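Local coordinates for hypothetical protein XCC0632 (Xanthomonas campestris pv. campestris, PDB 2IQI), which is of unknown function but probably serves as the auxiliary lipoprotein component of an ABC-type transporter, at residues L32-P37 against R79-S84; G55-Y60 against R109-Y114; G85-V90 against W176-G181; A122-N127 against T167-E172. One frame throughout, in Å; residues are numbered along the deposited sequence.

Contact 1 of 4, residues L32-P37 against R79-S84; sequences LLVAKP and RAFEDS
The side chains of Leu-32 and Val-34, two residues apart on strand 31-34 and pointing the same way, both reach Phe-81 in the last turn of helix 69-82. The closer approach is a CH-pi contact. One methyl of Leu-32, CD2, sits over a face of the Phe-81 ring, 3.6 Å from the centroid and 15° off the normal. It lies somewhat toward the rim, with CZ and CE2 its nearest carbons. The two side chains cross at about a right angle, and CD2 is the leucine atom that does the touching. The second apolar contact is looser: Val-34 CG2, the branch anti to the carbonyl carbon, approaches Phe-81 CD2 obliquely at 4.2 Å.

This is helix-on-sheet packing, with strand 31-34 lying between strands 89-91 and 101-110 of a mixed sheet and the Leu-32 backbone bonded to Ala-89 and Ala-91. Aliphatic residues suit the strand because they fill the interlayer space without polar atoms to satisfy, while a flat phenyl ring can receive a methyl on its face. Thr-177 and Val-174 of helix 155-185 also touch the ring.

A polar cluster closes the end of the helix. Ser-84 OG donates to Phe-81 O at 2.8 Å, while Ser-84 N bonds to Phe-81 O at 3.3 Å. Both come from one face of the carbonyl plane, and the OG also receives Lys-86 N just beyond.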
loop_
_atom_site.group_PDB
_atom_site.type_symbol
_atom_site.label_atom_id
_atom_site.label_comp_id
_atom_site.label_asym_id
_atom_site.label_seq_id
_atom_site.Cartn_x
_atom_site.Cartn_y
_atom_site.Cartn_z
ATOM N N LEU A 32 9.303 -12.357 8.376
ATOM C CA LEU A 32 9.048 -10.986 8.012
ATOM C C LEU A 32 8.248 -10.233 9.047
ATOM O O LEU A 32 7.158 -10.649 9.473
ATOM C CB LEU A 32 8.370 -10.893 6.633
ATOM C CG LEU A 32 8.118 -9.500 6.004
ATOM C CD1 LEU A 32 9.399 -8.699 5.778
ATOM C CD2 LEU A 32 7.348 -9.614 4.708
ATOM N N LEU A 33 8.800 -9.100 9.442
ATOM C CA LEU A 33 8.073 -8.186 10.285
ATOM C C LEU A 33 7.603 -7.016 9.405
ATOM O O LEU A 33 8.446 -6.333 8.801
ATOM C CB LEU A 33 8.934 -7.686 11.465
ATOM C CG LEU A 33 8.318 -6.435 12.120
ATOM C CD1 LEU A 33 7.091 -6.832 12.885
ATOM C CD2 LEU A 33 9.274 -5.624 13.004
ATOM N N VAL A 34 6.285 -6.790 9.333
ATOM C CA VAL A 34 5.758 -5.661 8.605
ATOM C C VAL A 34 5.558 -4.524 9.606
ATOM O O VAL A 34 4.701 -4.608 10.475
ATOM C CB VAL A 34 4.424 -6.024 7.883
ATOM C CG1 VAL A 34 3.818 -4.799 7.187
ATOM C CG2 VAL A 34 4.625 -7.151 6.903
ATOM N N ALA A 35 6.334 -3.457 9.486
ATOM C CA ALA A 35 6.155 -2.287 10.340
ATOM C C ALA A 35 4.830 -1.508 10.112
ATOM O O ALA A 35 4.123 -1.719 9.108
ATOM C CB ALA A 35 7.348 -1.363 10.196
ATOM N N LYS A 36 4.493 -0.616 11.046
ATOM C CA LYS A 36 3.432 0.358 10.804
ATOM C C LYS A 36 3.936 1.298 9.726
ATOM O O LYS A 36 5.029 1.832 9.852
ATOM C CB LYS A 36 3.076 1.176 12.064
ATOM C CG LYS A 36 2.038 0.518 12.955
ATOM C CD LYS A 36 1.168 1.541 13.742
ATOM C CE LYS A 36 0.313 0.831 14.898
ATOM N NZ LYS A 36 0.233 1.612 16.254
ATOM N N PRO A 37 3.145 1.497 8.653
ATOM C CA PRO A 37 3.466 2.526 7.656
ATOM C C PRO A 37 3.488 3.880 8.306
ATOM O O PRO A 37 2.757 4.119 9.277
ATOM C CB PRO A 37 2.304 2.440 6.683
ATOM C CG PRO A 37 1.815 1.020 6.837
ATOM C CD PRO A 37 1.917 0.768 8.296
ATOM N N ARG A 79 -2.050 -9.241 5.051
ATOM C CA ARG A 79 -2.954 -10.248 4.518
ATOM C C ARG A 79 -2.453 -10.826 3.226
ATOM O O ARG A 79 -2.543 -12.030 3.053
ATOM C CB ARG A 79 -4.376 -9.736 4.383
ATOM C CG ARG A 79 -4.856 -9.304 5.747
ATOM C CD ARG A 79 -6.306 -8.976 5.908
ATOM N NE ARG A 79 -6.414 -8.544 7.298
ATOM C CZ ARG A 79 -7.274 -7.642 7.759
ATOM N NH1 ARG A 79 -8.132 -7.078 6.922
ATOM N NH2 ARG A 79 -7.252 -7.310 9.049
ATOM N N ALA A 80 -1.898 -10.013 2.322
ATOM C CA ALA A 80 -1.400 -10.594 1.055
ATOM C C ALA A 80 -0.158 -11.521 1.230
ATOM O O ALA A 80 -0.034 -12.532 0.537
ATOM C CB ALA A 80 -1.183 -9.547 0.022
ATOM N N PHE A 81 0.722 -11.208 2.184
ATOM C CA PHE A 81 1.759 -12.167 2.591
ATOM C C PHE A 81 1.153 -13.449 3.144
ATOM O O PHE A 81 1.587 -14.534 2.785
ATOM C CB PHE A 81 2.764 -11.563 3.592
ATOM C CG PHE A 81 3.736 -10.581 2.969
ATOM C CD1 PHE A 81 4.621 -10.992 1.973
ATOM C CD2 PHE A 81 3.764 -9.254 3.375
ATOM C CE1 PHE A 81 5.498 -10.105 1.400
ATOM C CE2 PHE A 81 4.649 -8.355 2.799
ATOM C CZ PHE A 81 5.514 -8.765 1.824
ATOM N N GLU A 82 0.146 -13.318 4.008
ATOM C CA GLU A 82 -0.515 -14.475 4.617
ATOM C C GLU A 82 -1.117 -15.344 3.549
ATOM O O GLU A 82 -0.844 -16.541 3.512
ATOM C CB GLU A 82 -1.552 -14.067 5.661
ATOM C CG GLU A 82 -0.906 -13.621 6.983
ATOM C CD GLU A 82 -1.822 -12.882 7.945
ATOM O OE1 GLU A 82 -3.024 -12.625 7.654
ATOM O OE2 GLU A 82 -1.317 -12.533 9.030
ATOM N N ASP A 83 -1.860 -14.747 2.634
ATOM C CA ASP A 83 -2.602 -15.510 1.636
ATOM C C ASP A 83 -1.739 -15.994 0.480
ATOM O O ASP A 83 -2.270 -16.563 -0.461
ATOM C CB ASP A 83 -3.756 -14.667 1.035
ATOM C CG ASP A 83 -4.868 -14.331 2.066
ATOM O OD1 ASP A 83 -5.005 -15.030 3.139
ATOM O OD2 ASP A 83 -5.620 -13.361 1.777
ATOM N N SER A 84 -0.435 -15.733 0.492
ATOM C CA SER A 84 0.336 -16.017 -0.705
ATOM C C SER A 84 0.777 -17.449 -0.780
ATOM O O SER A 84 0.953 -17.977 -1.873
ATOM C CB SER A 84 1.541 -15.114 -0.807
ATOM O OG SER A 84 2.421 -15.359 0.256
#

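Contact 2 of 4, residues G55-Y60 against R109-Y114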
loop_
_atom_site.group_PDB
_atom_site.type_symbol
_atom_site.label_atom_id
_atom_site.label_comp_id
_atom_site.label_asym_id
_atom_site.label_seq_id
_atom_site.Cartn_x
_atom_site.Cartn_y
_atom_site.Cartn_z
ATOM N N GLY A 55 -1.699 22.244 -6.783
ATOM C CA GLY A 55 -1.043 22.629 -5.523
ATOM C C GLY A 55 -1.846 22.478 -4.230
ATOM O O GLY A 55 -1.465 23.043 -3.213
ATOM N N GLU A 56 -2.938 21.706 -4.257
ATOM C CA GLU A 56 -4.015 21.849 -3.264
ATOM C C GLU A 56 -4.720 20.563 -2.791
ATOM O O GLU A 56 -5.085 19.726 -3.597
ATOM C CB GLU A 56 -5.054 22.830 -3.804
ATOM C CG GLU A 56 -5.746 23.648 -2.742
ATOM C CD GLU A 56 -6.831 24.577 -3.302
ATOM O OE1 GLU A 56 -6.497 25.573 -4.022
ATOM O OE2 GLU A 56 -8.023 24.298 -2.994
ATOM N N LEU A 57 -4.928 20.419 -1.488
ATOM C CA LEU A 57 -5.660 19.260 -0.963
ATOM C C LEU A 57 -6.982 19.625 -0.280
ATOM O O LEU A 57 -7.034 20.559 0.518
ATOM C CB LEU A 57 -4.784 18.429 -0.004
ATOM C CG LEU A 57 -3.758 17.460 -0.616
ATOM C CD1 LEU A 57 -3.101 16.582 0.437
ATOM C CD2 LEU A 57 -4.330 16.568 -1.711
ATOM N N GLN A 58 -8.043 18.891 -0.605
ATOM C CA GLN A 58 -9.340 18.973 0.089
ATOM C C GLN A 58 -9.705 17.571 0.613
ATOM O O GLN A 58 -8.904 16.651 0.494
ATOM C CB GLN A 58 -10.401 19.490 -0.869
ATOM C CG GLN A 58 -10.554 20.987 -0.852
ATOM C CD GLN A 58 -10.954 21.586 -2.194
ATOM O OE1 GLN A 58 -11.896 21.136 -2.885
ATOM N NE2 GLN A 58 -10.240 22.638 -2.562
ATOM N N VAL A 59 -10.879 17.401 1.218
ATOM C CA VAL A 59 -11.340 16.049 1.607
ATOM C C VAL A 59 -12.726 15.873 1.048
ATOM O O VAL A 59 -13.450 16.844 0.954
ATOM C CB VAL A 59 -11.337 15.788 3.150
ATOM C CG1 VAL A 59 -9.902 15.587 3.677
ATOM C CG2 VAL A 59 -12.076 16.897 3.934
ATOM N N TYR A 60 -13.112 14.681 0.616
ATOM C CA TYR A 60 -14.493 14.542 0.150
ATOM C C TYR A 60 -15.393 14.774 1.361
ATOM O O TYR A 60 -15.119 14.256 2.450
ATOM C CB TYR A 60 -14.767 13.172 -0.468
ATOM C CG TYR A 60 -14.183 12.992 -1.845
ATOM C CD1 TYR A 60 -14.725 13.649 -2.949
ATOM C CD2 TYR A 60 -13.094 12.158 -2.049
ATOM C CE1 TYR A 60 -14.179 13.468 -4.229
ATOM C CE2 TYR A 60 -12.551 11.977 -3.308
ATOM C CZ TYR A 60 -13.083 12.628 -4.391
ATOM O OH TYR A 60 -12.527 12.442 -5.626
ATOM N N ARG A 109 1.643 9.733 -0.944
ATOM C CA ARG A 109 0.378 10.207 -1.461
ATOM C C ARG A 109 -0.650 9.110 -1.338
ATOM O O ARG A 109 -0.360 7.936 -1.632
ATOM C CB ARG A 109 0.535 10.702 -2.902
ATOM C CG ARG A 109 1.305 12.055 -2.947
ATOM C CD ARG A 109 1.169 12.714 -4.241
ATOM N NE ARG A 109 1.633 11.836 -5.307
ATOM C CZ ARG A 109 0.996 11.682 -6.466
ATOM N NH1 ARG A 109 -0.146 12.340 -6.700
ATOM N NH2 ARG A 109 1.478 10.870 -7.383
ATOM N N PHE A 110 -1.820 9.487 -0.820
ATOM C CA PHE A 110 -3.007 8.632 -0.788
ATOM C C PHE A 110 -4.227 9.531 -1.128
ATOM O O PHE A 110 -4.881 10.124 -0.240
ATOM C CB PHE A 110 -3.157 7.989 0.584
ATOM C CG PHE A 110 -3.916 6.705 0.562
ATOM C CD1 PHE A 110 -5.300 6.703 0.531
ATOM C CD2 PHE A 110 -3.245 5.488 0.564
ATOM C CE1 PHE A 110 -5.992 5.513 0.491
ATOM C CE2 PHE A 110 -3.926 4.304 0.542
ATOM C CZ PHE A 110 -5.300 4.314 0.490
ATOM N N GLU A 111 -4.516 9.676 -2.417
ATOM C CA GLU A 111 -5.408 10.751 -2.816
ATOM C C GLU A 111 -6.141 10.495 -4.119
ATOM O O GLU A 111 -5.658 9.785 -4.996
ATOM C CB GLU A 111 -4.632 12.064 -2.900
ATOM C CG GLU A 111 -3.534 12.040 -3.976
ATOM C CD GLU A 111 -2.596 13.244 -3.913
ATOM O OE1 GLU A 111 -2.625 14.062 -4.855
ATOM O OE2 GLU A 111 -1.840 13.386 -2.920
ATOM N N SER A 112 -7.325 11.079 -4.224
ATOM C CA SER A 112 -8.011 11.187 -5.499
ATOM C C SER A 112 -7.436 12.367 -6.263
ATOM O O SER A 112 -7.574 13.497 -5.843
ATOM C CB SER A 112 -9.478 11.398 -5.255
ATOM O OG SER A 112 -10.156 11.323 -6.462
ATOM N N ASP A 113 -6.746 12.097 -7.365
ATOM C CA ASP A 113 -5.959 13.128 -8.062
ATOM C C ASP A 113 -6.563 13.443 -9.413
ATOM O O ASP A 113 -6.659 12.566 -10.282
ATOM C CB ASP A 113 -4.512 12.666 -8.204
ATOM C CG ASP A 113 -3.588 13.704 -8.878
ATOM O OD1 ASP A 113 -3.896 14.926 -8.925
ATOM O OD2 ASP A 113 -2.500 13.261 -9.350
ATOM N N TYR A 114 -6.992 14.692 -9.576
ATOM C CA TYR A 114 -7.657 15.098 -10.820
ATOM C C TYR A 114 -6.660 15.257 -11.941
ATOM O O TYR A 114 -6.995 15.036 -13.094
ATOM C CB TYR A 114 -8.501 16.366 -10.654
ATOM C CG TYR A 114 -9.915 16.110 -10.219
ATOM C CD1 TYR A 114 -10.962 16.051 -11.160
ATOM C CD2 TYR A 114 -10.218 15.927 -8.868
ATOM C CE1 TYR A 114 -12.283 15.820 -10.744
ATOM C CE2 TYR A 114 -11.502 15.700 -8.442
ATOM C CZ TYR A 114 -12.536 15.637 -9.369
ATOM O OH TYR A 114 -13.809 15.404 -8.903
#
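Tyr-60 and Ser-112 meet through their hydroxyls, the tyrosine offering the edge of its ring rather than a face. Tyr-60 OH lies 2.8 Å from Ser-112 OG in a hydrogen bond that either group could donate. The serine oxygen lies in the plane of the ring, and Ser-112 CB comes alongside the same edge, 3.7 Å from Tyr-60 CE2. Ser-112 OG points opposite its own backbone N (chi1 -172°), which turns it to the phenol. Tyr-60 OH also approaches the Tyr-114 ring obliquely, 4.4 Å from Tyr-114 CE2.

The chain turns a corner at Glu-111, and residues 57-60 run at 96° to residues 111-114. At the corner itself Leu-57 CD2 approaches Glu-111 OE2 at 4.2 Å. The carboxylate has stronger partners: Glu-111 OE1 pairs with Arg-51 NE of strand 49-51 and lies 3.5 Å from Arg-109 NH1 in a second salt bridge. Asp-113 OD2 joins the network through a long salt bridge to the same NH1.

A long phenol and a short serine thus complement each other in reach, and the hydroxyl pair joins the two segments without formal charge. The arginines would probably stabilise the ionised Glu-111 beside the apolar leucine.

Contact 3 of 4, residues G85-V90 against W176-G181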
loop_
_atom_site.group_PDB
_atom_site.type_symbol
_atom_site.label_atom_id
_atom_site.label_comp_id
_atom_site.label_asym_id
_atom_site.label_seq_id
_atom_site.Cartn_x
_atom_site.Cartn_y
_atom_site.Cartn_z
ATOM N N GLY A 85 0.965 -18.084 0.377
ATOM C CA GLY A 85 1.554 -19.415 0.422
ATOM C C GLY A 85 3.068 -19.371 0.296
ATOM O O GLY A 85 3.724 -20.391 0.393
ATOM N N LYS A 86 3.651 -18.191 0.131
ATOM C CA LYS A 86 5.085 -18.080 -0.125
ATOM C C LYS A 86 5.939 -17.883 1.124
ATOM O O LYS A 86 7.148 -18.105 1.088
ATOM C CB LYS A 86 5.357 -16.989 -1.163
ATOM C CG LYS A 86 4.575 -17.168 -2.481
ATOM C CD LYS A 86 5.070 -18.359 -3.276
ATOM C CE LYS A 86 4.104 -18.681 -4.391
ATOM N NZ LYS A 86 4.742 -19.510 -5.445
ATOM N N ILE A 87 5.304 -17.502 2.228
ATOM C CA ILE A 87 6.023 -17.142 3.459
ATOM C C ILE A 87 5.223 -17.519 4.709
ATOM O O ILE A 87 4.127 -17.030 4.927
ATOM C CB ILE A 87 6.382 -15.630 3.506
ATOM C CG1 ILE A 87 7.119 -15.288 4.786
ATOM C CG2 ILE A 87 5.139 -14.757 3.379
ATOM C CD1 ILE A 87 7.819 -13.975 4.728
ATOM N N ALA A 88 5.802 -18.385 5.530
ATOM C CA ALA A 88 5.092 -18.933 6.658
ATOM C C ALA A 88 5.106 -17.965 7.819
ATOM O O ALA A 88 4.251 -18.070 8.686
ATOM C CB ALA A 88 5.674 -20.301 7.071
ATOM N N ALA A 89 6.046 -17.025 7.850
ATOM C CA ALA A 89 6.140 -16.143 9.015
ATOM C C ALA A 89 6.093 -14.644 8.709
ATOM O O ALA A 89 7.098 -14.039 8.356
ATOM C CB ALA A 89 7.381 -16.497 9.877
ATOM N N VAL A 90 4.915 -14.050 8.861
ATOM C CA VAL A 90 4.750 -12.622 8.703
ATOM C C VAL A 90 4.064 -12.149 9.929
ATOM O O VAL A 90 3.117 -12.775 10.350
ATOM C CB VAL A 90 3.781 -12.250 7.587
ATOM C CG1 VAL A 90 4.181 -10.889 7.004
ATOM C CG2 VAL A 90 3.720 -13.324 6.535
ATOM N N TRP A 176 8.031 -7.802 -4.450
ATOM C CA TRP A 176 9.361 -7.210 -4.407
ATOM C C TRP A 176 10.014 -7.544 -3.097
ATOM O O TRP A 176 11.231 -7.590 -3.024
ATOM C CB TRP A 176 9.261 -5.715 -4.586
ATOM C CG TRP A 176 10.470 -4.984 -4.374
ATOM C CD1 TRP A 176 11.439 -4.710 -5.300
ATOM C CD2 TRP A 176 10.868 -4.348 -3.163
ATOM N NE1 TRP A 176 12.439 -3.954 -4.720
ATOM C CE2 TRP A 176 12.114 -3.731 -3.405
ATOM C CE3 TRP A 176 10.313 -4.266 -1.876
ATOM C CZ2 TRP A 176 12.799 -3.024 -2.410
ATOM C CZ3 TRP A 176 11.010 -3.559 -0.881
ATOM C CH2 TRP A 176 12.225 -2.947 -1.159
ATOM N N THR A 177 9.203 -7.751 -2.062
ATOM C CA THR A 177 9.703 -8.086 -0.738
ATOM C C THR A 177 10.229 -9.509 -0.717
ATOM O O THR A 177 11.310 -9.763 -0.206
ATOM C CB THR A 177 8.609 -7.950 0.332
ATOM O OG1 THR A 177 8.110 -6.620 0.285
ATOM C CG2 THR A 177 9.183 -8.210 1.741
ATOM N N LEU A 178 9.457 -10.426 -1.284
ATOM C CA LEU A 178 9.871 -11.805 -1.389
ATOM C C LEU A 178 11.096 -11.953 -2.250
ATOM O O LEU A 178 11.990 -12.689 -1.880
ATOM C CB LEU A 178 8.770 -12.671 -1.958
ATOM C CG LEU A 178 7.519 -12.695 -1.115
ATOM C CD1 LEU A 178 6.579 -13.553 -1.844
ATOM C CD2 LEU A 178 7.787 -13.212 0.327
ATOM N N ILE A 179 11.134 -11.304 -3.412
ATOM C CA ILE A 179 12.266 -11.494 -4.327
ATOM C C ILE A 179 13.517 -10.828 -3.749
ATOM O O ILE A 179 14.575 -11.475 -3.654
ATOM C CB ILE A 179 11.928 -11.035 -5.765
ATOM C CG1 ILE A 179 10.979 -12.055 -6.379
ATOM C CG2 ILE A 179 13.181 -10.837 -6.629
ATOM C CD1 ILE A 179 10.324 -11.585 -7.629
ATOM N N THR A 180 13.398 -9.570 -3.331
ATOM C CA THR A 180 14.544 -8.874 -2.781
ATOM C C THR A 180 15.049 -9.585 -1.511
ATOM O O THR A 180 16.248 -9.820 -1.355
ATOM C CB THR A 180 14.241 -7.397 -2.473
ATOM O OG1 THR A 180 13.622 -6.762 -3.610
ATOM C CG2 THR A 180 15.515 -6.685 -2.129
ATOM N N GLY A 181 14.127 -9.966 -0.636
ATOM C CA GLY A 181 14.492 -10.675 0.561
ATOM C C GLY A 181 15.303 -11.903 0.247
ATOM O O GLY A 181 16.371 -12.113 0.818
#
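Leu-178, on helix 155-185, pushes its two methyls against the turn that follows helix 69-82. Leu-178 CD1 meets Lys-86 CB at 3.7 Å and touches CG more distantly. The other methyl, Leu-178 CD2, faces Ile-87 CB at 4.2 Å. A branched leucine suits this place because each of its forks serves a different neighbour, and Ile-87 presents a branched carbon right beside its backbone. Phe-81 and Trp-25 also touch Leu-178, and Ile-87 leans on Leu-32 of strand 31-34, so this side of the contact is thoroughly buried.

The lysine links this packed side to the looser one. Its CB points at the helix, but the chain bends at chi2 (-69°) and carries the amine away from Leu-178. Lys-86 therefore lends only its aliphatic root to the leucine, while NZ makes a weak hydrogen bond to Trp-25 O. Gly-85, just before it, is exposed and takes a positive phi of 80°, which a residue without a side chain adopts easily where the chain leaves a helix. Ile-179, next to Leu-178 on the long helix, is exposed as well.

Another face of that helix turns to strand 137-149, which Trp-176 and Thr-180 touch. Thr-180 OG1 donates to Trp-176 O at 2.6 Å, a bond threonines in helices commonly make to the carbonyl one turn back. The whole is a helix-on-sheet arrangement in which a long C-terminal helix packs on the loop joining a shorter helix to strand 89-91 of the mixed sheet.

Contact 4 of 4, residues A122-N127 against T167-E172; sequences ATIELN and TQVTTE
Val-169 of helix 155-185 packs on Ile-124 and Leu-126 of strand 121-132, the contact by which the long C-terminal helix rests on the mixed sheet in this helix-on-sheet fold. The valine side chain points to the strand, but Val-169 CB stands back, 4.6 Å from Leu-126 CD2, and leaves the touching to its branches. Val-169 CG1, held between the backbone N and the carbonyl carbon (chi1 82°), meets two partners: Leu-126 CD2 at 4.0 Å and Ile-124 CD1, rather farther off, at 4.3 Å. The other branch, Val-169 CG2, reaches Leu-126 CD2 at 3.9 Å. That leucine methyl thus faces both forks of the valine, the two side chains reaching toward each other tip to tip.

Residue type follows position. A valine is short enough to let the helix come near the sheet, with 7.6 Å between CA of Ile-124 and CA of Val-169, whereas the longer isoleucine and leucine span the rest of the gap from the strand. Ile-124 and Leu-126 lie two apart and so face the helix together. Glu-125 between them has its CB directed away from the helix, and its carboxylate makes salt bridges with Arg-108 and Arg-109. Leu-73 of helix 69-82 also touches Leu-126, and Ala-165 and Leu-166 touch Ile-124; all three contact residues are buried.

Polar residues occupy other faces of the helix. One turn apart on it, Gln-168 NE2 donates to Glu-172 OE2 at 3.1 Å with an N-H...O angle of 164°, the oxygen lying nearly in the amide plane.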
loop_
_atom_site.group_PDB
_atom_site.type_symbol
_atom_site.label_atom_id
_atom_site.label_comp_id
_atom_site.label_asym_id
_atom_site.label_seq_id
_atom_site.Cartn_x
_atom_site.Cartn_y
_atom_site.Cartn_z
ATOM N N ALA A 122 -7.330 7.540 -8.522
ATOM C CA ALA A 122 -6.941 7.119 -7.172
ATOM C C ALA A 122 -5.460 6.799 -7.206
ATOM O O ALA A 122 -5.036 5.964 -7.975
ATOM C CB ALA A 122 -7.722 5.926 -6.730
ATOM N N THR A 123 -4.701 7.485 -6.367
ATOM C CA THR A 123 -3.282 7.539 -6.458
ATOM C C THR A 123 -2.619 7.178 -5.132
ATOM O O THR A 123 -2.878 7.805 -4.090
ATOM C CB THR A 123 -2.862 8.957 -6.887
ATOM O OG1 THR A 123 -3.392 9.213 -8.190
ATOM C CG2 THR A 123 -1.332 9.125 -6.920
ATOM N N ILE A 124 -1.744 6.179 -5.178
ATOM C CA ILE A 124 -0.973 5.823 -4.033
ATOM C C ILE A 124 0.453 5.918 -4.449
ATOM O O ILE A 124 0.853 5.331 -5.443
ATOM C CB ILE A 124 -1.326 4.412 -3.515
ATOM C CG1 ILE A 124 -2.821 4.312 -3.206
ATOM C CG2 ILE A 124 -0.653 4.165 -2.225
ATOM C CD1 ILE A 124 -3.258 2.987 -2.758
ATOM N N GLU A 125 1.224 6.704 -3.711
ATOM C CA GLU A 125 2.662 6.714 -3.851
ATOM C C GLU A 125 3.288 6.441 -2.499
ATOM O O GLU A 125 2.926 7.097 -1.500
ATOM C CB GLU A 125 3.144 8.019 -4.433
ATOM C CG GLU A 125 4.648 8.248 -4.253
ATOM C CD GLU A 125 5.123 9.588 -4.850
ATOM O OE1 GLU A 125 4.266 10.337 -5.420
ATOM O OE2 GLU A 125 6.356 9.877 -4.772
ATOM N N LEU A 126 4.209 5.467 -2.473
ATOM C CA LEU A 126 4.869 5.033 -1.236
ATOM C C LEU A 126 6.319 4.503 -1.441
ATOM O O LEU A 126 6.702 4.114 -2.570
ATOM C CB LEU A 126 4.007 4.033 -0.483
ATOM C CG LEU A 126 3.689 2.716 -1.208
ATOM C CD1 LEU A 126 4.863 1.717 -1.083
ATOM C CD2 LEU A 126 2.294 2.065 -0.815
ATOM N N ASN A 127 7.114 4.486 -0.357
ATOM C CA ASN A 127 8.474 3.971 -0.407
ATOM C C ASN A 127 8.674 2.853 0.610
ATOM O O ASN A 127 8.397 3.024 1.803
ATOM C CB ASN A 127 9.448 5.105 -0.133
ATOM C CG ASN A 127 10.890 4.661 -0.141
ATOM O OD1 ASN A 127 11.463 4.367 0.924
ATOM N ND2 ASN A 127 11.505 4.621 -1.334
ATOM N N THR A 167 -4.918 -2.782 -4.555
ATOM C CA THR A 167 -4.647 -4.166 -4.921
ATOM C C THR A 167 -3.346 -4.210 -5.724
ATOM O O THR A 167 -2.447 -5.004 -5.408
ATOM C CB THR A 167 -5.822 -4.803 -5.678
ATOM O OG1 THR A 167 -6.962 -4.833 -4.821
ATOM C CG2 THR A 167 -5.511 -6.241 -6.136
ATOM N N GLN A 168 -3.218 -3.316 -6.706
ATOM C CA GLN A 168 -2.006 -3.267 -7.534
ATOM C C GLN A 168 -0.713 -2.918 -6.761
ATOM O O GLN A 168 0.286 -3.602 -6.959
ATOM C CB GLN A 168 -2.195 -2.390 -8.769
ATOM C CG GLN A 168 -0.960 -2.257 -9.602
ATOM C CD GLN A 168 -1.105 -1.296 -10.791
ATOM O OE1 GLN A 168 -2.202 -1.039 -11.275
ATOM N NE2 GLN A 168 0.023 -0.786 -11.275
ATOM N N VAL A 169 -0.719 -1.908 -5.876
ATOM C CA VAL A 169 0.516 -1.561 -5.138
ATOM C C VAL A 169 0.917 -2.671 -4.179
ATOM O O VAL A 169 2.104 -2.965 -4.070
ATOM C CB VAL A 169 0.525 -0.110 -4.457
ATOM C CG1 VAL A 169 -0.195 -0.055 -3.120
ATOM C CG2 VAL A 169 1.940 0.405 -4.294
ATOM N N THR A 170 -0.066 -3.291 -3.508
ATOM C CA THR A 170 0.188 -4.368 -2.556
ATOM C C THR A 170 0.817 -5.533 -3.325
ATOM O O THR A 170 1.732 -6.175 -2.832
ATOM C CB THR A 170 -1.122 -4.848 -1.862
ATOM O OG1 THR A 170 -1.723 -3.761 -1.160
ATOM C CG2 THR A 170 -0.885 -5.975 -0.887
ATOM N N THR A 171 0.333 -5.797 -4.542
ATOM C CA THR A 171 0.861 -6.908 -5.351
ATOM C C THR A 171 2.333 -6.630 -5.702
ATOM O O THR A 171 3.182 -7.545 -5.764
ATOM C CB THR A 171 0.028 -7.120 -6.638
ATOM O OG1 THR A 171 -1.307 -7.476 -6.282
ATOM C CG2 THR A 171 0.572 -8.216 -7.427
ATOM N N GLU A 172 2.638 -5.366 -5.948
ATOM C CA GLU A 172 3.990 -5.015 -6.317
ATOM C C GLU A 172 4.887 -5.085 -5.078
ATOM O O GLU A 172 6.069 -5.381 -5.185
ATOM C CB GLU A 172 4.028 -3.636 -6.998
ATOM C CG GLU A 172 3.510 -3.619 -8.444
ATOM C CD GLU A 172 3.386 -2.179 -9.082
ATOM O OE1 GLU A 172 4.110 -1.199 -8.683
ATOM O OE2 GLU A 172 2.549 -2.049 -10.030
#

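From the N terminus, strand 31-34 opens contact 1 and residues 55-60 open contact 2. Contact 1 closes at the end of helix 69-82, joining that helix to the strand, while contact 2 is still open, so these two cross. Residues 85-90 then open contact 3, and residues 109-114 close contact 2 inside that loop, a second crossing. Contact 4, nested within contact 3, ties strand 121-132 to helix 155-185; contact 3 closes last, joining the same helix to the turn before strand 89-91. All four reach one mixed sheet. Contacts 1 and 3 touch, their centres about 9 Å apart, and contact 2 lies on the opposite side of the chain's centre from both.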